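Local coordinates for protein laccase (Botrytis aclada, PDB 3SQR) that oxidises phenolic substrates such as hydroquinone and reduces dioxygen to water at copper centres, probably serving lignin degradation and detoxification of lignin-derived products, at residues N323-C334 against P357-C368; F402-L413 against H531-Q539. All blocks are in the same frame, centred on the assembly; numbering follows the deposited sequence.

Contact 1: residues N323-C334 against P357-C368; sequences NYWIRGNWGTTC and PTSVGTTPRGTC
Pro-357 lies over one face of the Trp-325 indole: its CB stands 3.6 Å from the centroid of the five-membered ring and 5° off the normal, a CH-pi contact, while CD reaches on to the six-membered ring. At Thr-358 a water links the backbone N to Asn-323 O. Ser-359 turns OG between its backbone N and carbonyl carbon (chi1 49°), where it accepts a nearly straight bond from Trp-325 N (3.0 Å, 170°) and also pairs with Asp-281. Ser-359 O lies near the plane of the Arg-327 guanidinium, 3.2 Å from NH2, while Arg-327 NE is salt-bridged to Asp-281. Gly-361 CA then passes 3.6 Å from Arg-327 NE. Thr-362 O takes a second water, shared with Asn-329 ND2, which also bonds to Glu-277. Pro-364 sets CG 3.5 Å from Asn-329 OD1. Gly-366 O receives a third water, held by Thr-333 N. The segment ends at Cys-368, whose SG forms the disulfide with Cys-334 SG (2.0 Å). The loop thus runs across one face of the cupredoxin-like sheet, over inner strand 323-327; Asp-281 ties Ser-359 OG to Arg-327, and bridging waters and a covalent link join the rest.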
# COMPACT_ATOMS: atom_id res chain seq x y z
N ASN A 323 -12.08 -22.95 -17.78
CA ASN A 323 -11.88 -21.52 -17.57
C ASN A 323 -12.77 -21.06 -16.44
O ASN A 323 -13.95 -21.42 -16.34
CB ASN A 323 -12.23 -20.80 -18.87
CG ASN A 323 -11.49 -21.35 -20.02
OD1 ASN A 323 -10.29 -21.58 -19.91
ND2 ASN A 323 -12.20 -21.68 -21.10
N TYR A 324 -12.24 -20.22 -15.56
CA TYR A 324 -13.00 -19.74 -14.44
C TYR A 324 -12.78 -18.24 -14.37
O TYR A 324 -11.67 -17.73 -14.72
CB TYR A 324 -12.53 -20.38 -13.13
CG TYR A 324 -12.79 -21.84 -13.06
CD1 TYR A 324 -11.91 -22.73 -13.57
CD2 TYR A 324 -13.99 -22.32 -12.52
CE1 TYR A 324 -12.19 -24.13 -13.52
CE2 TYR A 324 -14.29 -23.71 -12.47
CZ TYR A 324 -13.37 -24.58 -12.96
OH TYR A 324 -13.62 -25.94 -12.93
N TRP A 325 -13.85 -17.54 -14.01
CA TRP A 325 -13.71 -16.11 -13.80
C TRP A 325 -12.88 -15.83 -12.55
O TRP A 325 -13.07 -16.45 -11.48
CB TRP A 325 -15.04 -15.44 -13.61
CG TRP A 325 -15.74 -15.23 -14.85
CD1 TRP A 325 -16.91 -15.80 -15.22
CD2 TRP A 325 -15.31 -14.39 -15.94
NE1 TRP A 325 -17.27 -15.35 -16.48
CE2 TRP A 325 -16.30 -14.50 -16.96
CE3 TRP A 325 -14.20 -13.56 -16.15
CZ2 TRP A 325 -16.19 -13.81 -18.20
CZ3 TRP A 325 -14.08 -12.87 -17.36
CH2 TRP A 325 -15.09 -13.01 -18.38
N ILE A 326 -12.00 -14.85 -12.69
CA ILE A 326 -11.27 -14.27 -11.52
C ILE A 326 -11.96 -12.97 -11.28
O ILE A 326 -12.07 -12.13 -12.16
CB ILE A 326 -9.74 -14.10 -11.72
CG1 ILE A 326 -9.02 -15.45 -12.07
CG2 ILE A 326 -9.11 -13.40 -10.44
CD1 ILE A 326 -7.58 -15.23 -12.61
N ARG A 327 -12.52 -12.82 -10.08
CA ARG A 327 -13.39 -11.71 -9.78
C ARG A 327 -12.71 -10.73 -8.85
O ARG A 327 -12.35 -11.09 -7.75
CB ARG A 327 -14.68 -12.23 -9.13
CG ARG A 327 -15.46 -13.07 -10.15
CD ARG A 327 -16.82 -13.36 -9.75
NE ARG A 327 -17.36 -14.40 -10.62
CZ ARG A 327 -18.14 -14.20 -11.69
NH1 ARG A 327 -18.49 -12.98 -12.09
NH2 ARG A 327 -18.56 -15.26 -12.38
N GLY A 328 -12.52 -9.51 -9.30
CA GLY A 328 -12.10 -8.48 -8.35
C GLY A 328 -13.21 -8.12 -7.38
O GLY A 328 -12.96 -7.64 -6.30
N ASN A 329 -14.46 -8.29 -7.82
CA ASN A 329 -15.62 -7.81 -7.04
C ASN A 329 -15.40 -6.43 -6.52
O ASN A 329 -15.42 -6.18 -5.31
CB ASN A 329 -15.95 -8.76 -5.91
CG ASN A 329 -16.52 -10.06 -6.38
OD1 ASN A 329 -17.49 -10.08 -7.16
ND2 ASN A 329 -16.04 -11.14 -5.82
N TRP A 330 -15.27 -5.52 -7.43
CA TRP A 330 -15.24 -4.11 -7.13
C TRP A 330 -16.36 -3.77 -6.16
O TRP A 330 -17.57 -4.07 -6.48
CB TRP A 330 -15.45 -3.29 -8.38
CG TRP A 330 -15.48 -1.83 -8.20
CD1 TRP A 330 -16.55 -1.06 -7.79
CD2 TRP A 330 -14.37 -0.95 -8.23
NE1 TRP A 330 -16.17 0.24 -7.60
CE2 TRP A 330 -14.84 0.34 -7.88
CE3 TRP A 330 -13.01 -1.11 -8.60
CZ2 TRP A 330 -14.01 1.44 -7.83
CZ3 TRP A 330 -12.21 -0.00 -8.61
CH2 TRP A 330 -12.70 1.25 -8.19
N GLY A 331 -16.00 -3.14 -5.04
CA GLY A 331 -16.99 -2.65 -4.06
C GLY A 331 -17.75 -1.41 -4.51
O GLY A 331 -17.32 -0.30 -4.27
N THR A 332 -18.90 -1.60 -5.14
CA THR A 332 -19.63 -0.44 -5.69
C THR A 332 -20.19 0.46 -4.57
O THR A 332 -20.30 1.66 -4.75
CB THR A 332 -20.79 -0.91 -6.57
OG1 THR A 332 -21.55 -1.89 -5.88
CG2 THR A 332 -20.24 -1.53 -7.88
N THR A 333 -20.46 -0.10 -3.41
CA THR A 333 -20.86 0.73 -2.27
C THR A 333 -19.71 1.54 -1.66
O THR A 333 -19.93 2.51 -0.96
CB THR A 333 -21.52 -0.08 -1.16
OG1 THR A 333 -20.64 -1.08 -0.72
CG2 THR A 333 -22.81 -0.77 -1.63
N CYS A 334 -18.47 1.19 -2.03
CA CYS A 334 -17.29 1.84 -1.45
C CYS A 334 -16.87 3.05 -2.28
O CYS A 334 -16.45 4.10 -1.76
CB CYS A 334 -16.16 0.78 -1.31
SG CYS A 334 -16.60 -0.83 -0.79
N PRO A 357 -14.77 -17.67 -19.59
CA PRO A 357 -15.35 -18.54 -18.60
C PRO A 357 -16.83 -18.38 -18.54
O PRO A 357 -17.35 -17.30 -18.75
CB PRO A 357 -14.74 -18.04 -17.27
CG PRO A 357 -13.62 -17.26 -17.64
CD PRO A 357 -13.91 -16.65 -18.96
N THR A 358 -17.50 -19.46 -18.18
CA THR A 358 -18.93 -19.40 -17.92
C THR A 358 -19.22 -19.80 -16.48
O THR A 358 -20.33 -20.20 -16.17
CB THR A 358 -19.71 -20.30 -18.92
OG1 THR A 358 -19.19 -21.65 -18.93
CG2 THR A 358 -19.63 -19.69 -20.28
N SER A 359 -18.26 -19.64 -15.57
CA SER A 359 -18.45 -20.14 -14.21
C SER A 359 -19.32 -19.20 -13.40
O SER A 359 -19.51 -18.00 -13.74
CB SER A 359 -17.10 -20.33 -13.53
OG SER A 359 -16.32 -19.14 -13.73
N VAL A 360 -19.85 -19.77 -12.33
CA VAL A 360 -20.80 -19.09 -11.45
C VAL A 360 -20.00 -18.65 -10.24
O VAL A 360 -19.29 -19.45 -9.62
CB VAL A 360 -22.01 -20.04 -11.10
CG1 VAL A 360 -22.88 -19.49 -10.02
CG2 VAL A 360 -22.83 -20.25 -12.38
N GLY A 361 -20.10 -17.37 -9.95
CA GLY A 361 -19.38 -16.81 -8.86
C GLY A 361 -20.04 -17.00 -7.52
O GLY A 361 -21.25 -17.12 -7.41
N THR A 362 -19.21 -17.01 -6.49
CA THR A 362 -19.66 -16.91 -5.14
C THR A 362 -20.24 -15.54 -4.85
O THR A 362 -19.64 -14.51 -5.19
CB THR A 362 -18.46 -17.18 -4.22
OG1 THR A 362 -18.14 -18.56 -4.34
CG2 THR A 362 -18.81 -16.87 -2.81
N THR A 363 -21.40 -15.51 -4.20
CA THR A 363 -22.03 -14.27 -3.86
C THR A 363 -21.06 -13.53 -2.91
O THR A 363 -20.74 -14.04 -1.85
CB THR A 363 -23.35 -14.48 -3.10
OG1 THR A 363 -24.28 -15.18 -3.96
CG2 THR A 363 -23.93 -13.14 -2.60
N PRO A 364 -20.65 -12.34 -3.32
CA PRO A 364 -19.73 -11.58 -2.43
C PRO A 364 -20.42 -11.00 -1.20
O PRO A 364 -21.63 -10.75 -1.19
CB PRO A 364 -19.20 -10.46 -3.31
CG PRO A 364 -19.87 -10.58 -4.64
CD PRO A 364 -20.91 -11.65 -4.59
N ARG A 365 -19.65 -10.83 -0.14
CA ARG A 365 -20.16 -10.10 1.01
C ARG A 365 -20.62 -8.70 0.61
O ARG A 365 -21.62 -8.23 1.10
CB ARG A 365 -19.11 -10.07 2.12
CG ARG A 365 -18.96 -11.34 2.82
CD ARG A 365 -17.67 -11.41 3.63
NE ARG A 365 -16.55 -11.65 2.74
CZ ARG A 365 -15.32 -11.88 3.18
NH1 ARG A 365 -15.07 -11.83 4.48
NH2 ARG A 365 -14.36 -12.16 2.34
N GLY A 366 -19.88 -8.05 -0.31
CA GLY A 366 -20.26 -6.80 -0.92
C GLY A 366 -20.07 -5.60 -0.01
O GLY A 366 -20.60 -4.51 -0.27
N THR A 367 -19.27 -5.78 1.04
CA THR A 367 -18.96 -4.69 1.94
C THR A 367 -17.63 -4.03 1.63
O THR A 367 -16.88 -4.45 0.74
CB THR A 367 -18.86 -5.24 3.38
OG1 THR A 367 -17.69 -6.08 3.46
CG2 THR A 367 -20.13 -6.10 3.75
N CYS A 368 -17.34 -2.98 2.39
CA CYS A 368 -16.05 -2.24 2.30
C CYS A 368 -15.17 -2.57 3.48
O CYS A 368 -14.20 -1.88 3.74
CB CYS A 368 -16.28 -0.75 2.18
SG CYS A 368 -17.53 -0.35 0.95
O HOH W 1 -16.11 -21.92 -17.80
O HOH W 2 -17.20 -13.79 -6.22
O HOH W 3 -20.30 -3.04 -2.62
O HOH W 4 -21.12 -1.82 1.87

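Contact 2: residues F402-L413 against H531-Q539; sequences FTWTINSSSLLL and HASEGLAMQ. With CU (copper (II) ion), chain D; NAG (2-acetamido-2-deoxy-beta-D-glucopyranose), chain I.
Trp-404 and His-531 meet with the indole five-membered ring and the imidazole at 53°, centroids 4.4 Å apart. Trp-404 CZ2 sits over the centre of the imidazole face, 3.4 Å from His-531 NE2, while His-531 ND1 binds the type 1 copper at 2.0 Å, the site that Cys-526 and His-463 complete. The indole is thus a second-shell group packed on a copper ligand. Phe-402 covers one indole face with CE1, and Leu-536 CD1 the opposite one, 4.0 Å from the five-membered ring centroid; the same methyl is 3.6 Å from the copper. Glu-534, its side chain extended beyond CG, brings OE1 to Trp-404 NE1 (3.0 Å), but at 134° this bond is weak, with carboxylate and indole planes 33° apart. On the backbone, Trp-404 N bonds to Glu-534 O, and Ser-410 OG donates to Trp-404 O. Gly-535, the positive-phi C-prime residue of a Schellman motif, passes close to Ser-410, and its O accepts from Leu-411 N. Further along, Leu-411 CD2 meets Ala-537 CB, and in the conformer given the Ile-406 side chain crosses that of Leu-536 at about a right angle. Outermost strand 402-406, paired with 387-398, therefore packs against the end of helix 529-533 and the start of strand 537-542, which lies between 436-439 and 520-526 in the other sheet.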
# COMPACT_ATOMS: atom_id res chain seq x y z
N PHE A 402 -12.30 20.51 -0.68
CA PHE A 402 -12.70 19.58 0.37
C PHE A 402 -11.43 19.05 1.02
O PHE A 402 -10.56 18.55 0.34
CB PHE A 402 -13.46 18.41 -0.24
CG PHE A 402 -14.03 17.47 0.74
CD1 PHE A 402 -13.26 16.43 1.27
CD2 PHE A 402 -15.36 17.57 1.11
CE1 PHE A 402 -13.80 15.55 2.18
CE2 PHE A 402 -15.90 16.68 2.01
CZ PHE A 402 -15.10 15.67 2.56
N THR A 403 -11.37 19.14 2.33
CA THR A 403 -10.24 18.65 3.08
C THR A 403 -10.76 17.75 4.19
O THR A 403 -11.84 17.99 4.72
CB THR A 403 -9.40 19.73 3.73
OG1 THR A 403 -10.18 20.42 4.73
CG2 THR A 403 -8.88 20.74 2.73
N TRP A 404 -9.97 16.74 4.53
CA TRP A 404 -10.16 15.95 5.74
C TRP A 404 -9.32 16.56 6.86
O TRP A 404 -8.21 17.05 6.61
CB TRP A 404 -9.72 14.49 5.52
CG TRP A 404 -10.39 13.82 4.39
CD1 TRP A 404 -9.93 13.75 3.12
CD2 TRP A 404 -11.69 13.22 4.38
NE1 TRP A 404 -10.83 13.09 2.33
CE2 TRP A 404 -11.93 12.75 3.07
CE3 TRP A 404 -12.69 13.04 5.35
CZ2 TRP A 404 -13.09 12.14 2.68
CZ3 TRP A 404 -13.86 12.40 4.96
CH2 TRP A 404 -14.05 11.96 3.65
N THR A 405 -9.79 16.43 8.10
CA THR A 405 -9.06 16.92 9.21
C THR A 405 -8.92 15.84 10.26
O THR A 405 -9.73 14.95 10.38
CB THR A 405 -9.78 18.17 9.84
OG1 THR A 405 -11.06 17.72 10.28
CG2 THR A 405 -9.90 19.34 8.81
N ILE A 406 -7.82 15.95 10.98
CA ILE A 406 -7.50 15.12 12.13
C ILE A 406 -7.33 16.09 13.29
O ILE A 406 -6.44 16.96 13.29
CB ILE A 406 -6.17 14.44 11.93
CG1 ILE A 406 -6.17 13.75 10.55
CG2 ILE A 406 -5.94 13.43 13.08
CD1 ILE A 406 -6.50 12.31 10.62
N ASN A 407 -8.21 15.94 14.25
CA ASN A 407 -8.39 16.92 15.31
C ASN A 407 -8.33 18.31 14.79
O ASN A 407 -7.53 19.15 15.24
CB ASN A 407 -7.35 16.66 16.39
CG ASN A 407 -7.82 15.66 17.35
OD1 ASN A 407 -8.35 14.64 16.97
ND2 ASN A 407 -7.63 15.94 18.62
N SER A 408 -9.18 18.55 13.81
CA SER A 408 -9.40 19.85 13.20
C SER A 408 -8.35 20.37 12.31
O SER A 408 -8.53 21.45 11.79
CB SER A 408 -9.81 20.91 14.26
OG SER A 408 -10.64 20.27 15.24
N SER A 409 -7.30 19.59 12.01
CA SER A 409 -6.23 20.09 11.17
C SER A 409 -6.05 19.17 9.95
O SER A 409 -5.91 17.97 10.08
CB SER A 409 -4.92 20.15 11.96
OG SER A 409 -3.85 20.49 11.12
N SER A 410 -6.01 19.74 8.78
CA SER A 410 -5.72 18.95 7.56
C SER A 410 -4.23 18.99 7.26
O SER A 410 -3.61 20.06 7.24
CB SER A 410 -6.51 19.52 6.41
OG SER A 410 -6.47 18.68 5.27
N LEU A 411 -3.63 17.82 6.98
CA LEU A 411 -2.20 17.76 6.68
C LEU A 411 -1.85 18.51 5.43
O LEU A 411 -2.48 18.34 4.36
CB LEU A 411 -1.69 16.29 6.58
CG LEU A 411 -0.17 16.13 6.58
CD1 LEU A 411 0.32 15.61 7.92
CD2 LEU A 411 0.21 15.18 5.43
N LEU A 412 -0.85 19.37 5.58
CA LEU A 412 -0.29 20.11 4.49
C LEU A 412 1.20 20.33 4.78
O LEU A 412 1.61 21.01 5.75
CB LEU A 412 -1.06 21.41 4.29
CG LEU A 412 -0.52 22.45 3.33
CD1 LEU A 412 -0.46 21.82 1.98
CD2 LEU A 412 -1.45 23.65 3.42
N LEU A 413 2.02 19.71 3.93
CA LEU A 413 3.44 19.66 4.17
C LEU A 413 4.15 20.60 3.20
O LEU A 413 3.67 20.88 2.11
CB LEU A 413 3.96 18.24 3.98
CG LEU A 413 3.34 17.18 4.88
CD1 LEU A 413 4.11 15.86 4.65
CD2 LEU A 413 3.36 17.54 6.32
N HIS A 531 -7.98 11.07 -0.65
CA HIS A 531 -8.10 11.43 0.77
C HIS A 531 -6.75 11.83 1.32
O HIS A 531 -6.64 12.83 2.03
CB HIS A 531 -8.71 10.29 1.57
CG HIS A 531 -10.13 9.99 1.17
ND1 HIS A 531 -10.89 9.04 1.78
CD2 HIS A 531 -10.91 10.52 0.18
CE1 HIS A 531 -12.09 9.01 1.22
NE2 HIS A 531 -12.13 9.92 0.26
N ALA A 532 -5.71 11.10 0.94
CA ALA A 532 -4.36 11.51 1.29
C ALA A 532 -4.05 12.89 0.80
O ALA A 532 -3.53 13.74 1.53
CB ALA A 532 -3.30 10.45 0.73
N SER A 533 -4.37 13.15 -0.46
CA SER A 533 -4.12 14.46 -1.07
C SER A 533 -4.95 15.60 -0.41
O SER A 533 -4.47 16.76 -0.32
CB SER A 533 -4.43 14.40 -2.53
OG SER A 533 -3.30 13.88 -3.20
N GLU A 534 -6.12 15.21 0.10
CA GLU A 534 -7.03 16.05 0.89
C GLU A 534 -6.66 16.17 2.35
O GLU A 534 -7.43 16.68 3.14
CB GLU A 534 -8.45 15.54 0.68
CG GLU A 534 -8.92 15.85 -0.72
CD GLU A 534 -9.99 14.96 -1.26
OE1 GLU A 534 -10.56 14.15 -0.51
OE2 GLU A 534 -10.28 15.08 -2.49
N GLY A 535 -5.48 15.68 2.73
CA GLY A 535 -5.00 15.81 4.04
C GLY A 535 -5.45 14.87 5.13
O GLY A 535 -5.24 15.18 6.34
N LEU A 536 -5.98 13.69 4.80
CA LEU A 536 -6.34 12.75 5.81
C LEU A 536 -5.13 11.98 6.27
O LEU A 536 -4.88 10.86 5.84
CB LEU A 536 -7.42 11.74 5.31
CG LEU A 536 -8.34 11.23 6.37
CD1 LEU A 536 -9.49 10.43 5.74
CD2 LEU A 536 -7.63 10.38 7.38
N ALA A 537 -4.41 12.57 7.19
CA ALA A 537 -3.10 12.11 7.52
C ALA A 537 -2.61 12.81 8.76
O ALA A 537 -2.98 13.94 9.03
CB ALA A 537 -2.15 12.40 6.32
N MET A 538 -1.71 12.13 9.47
CA MET A 538 -0.95 12.73 10.51
C MET A 538 0.42 12.04 10.54
O MET A 538 0.74 11.26 9.64
CB MET A 538 -1.69 12.65 11.83
CG MET A 538 -2.18 11.27 12.15
SD MET A 538 -0.90 10.24 12.64
CE MET A 538 -0.45 11.03 14.24
N GLN A 539 1.26 12.39 11.47
CA GLN A 539 2.54 11.74 11.56
C GLN A 539 3.01 11.69 12.99
O GLN A 539 2.70 12.55 13.78
CB GLN A 539 3.57 12.41 10.64
CG GLN A 539 3.97 13.82 11.05
CD GLN A 539 4.83 14.50 10.01
OE1 GLN A 539 5.97 14.11 9.77
NE2 GLN A 539 4.27 15.53 9.40
CU CU D . -10.09 7.90 3.24
C1 NAG I . -8.09 15.06 19.65
C2 NAG I . -7.14 14.86 20.82
C3 NAG I . -7.84 14.02 21.88
C4 NAG I . -9.17 14.64 22.27
C5 NAG I . -10.03 14.71 21.00
C6 NAG I . -11.43 15.28 21.30
C7 NAG I . -4.70 14.86 20.42
C8 NAG I . -3.46 14.08 20.06
N2 NAG I . -5.85 14.22 20.47
O3 NAG I . -6.98 13.98 22.98
O4 NAG I . -9.81 13.79 23.19
O5 NAG I . -9.33 15.58 20.13
O6 NAG I . -11.24 16.57 21.84
O7 NAG I . -4.59 16.06 20.64

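How the contacts relate
From the N terminus, contact 1 comes first: after strand 323-327 the chain runs through strand 344-348 and returns at 357-368, closing a short loop with 22 residues between the segments. Contact 2 opens only after that loop is closed, so the two lie in series and neither nest nor cross. Its loop is far longer, 117 residues, and spans much of the third cupredoxin-like domain, bringing strand 402-406 to helix 529-533 and strand 537-542. Contact 1 thus fastens the loop between strands 344-348 and 387-398 across a face of a second-domain sheet, whereas contact 2 joins two sheets of the third. Their centres are 33 Å apart, yet their nearest atoms approach to about 7 Å.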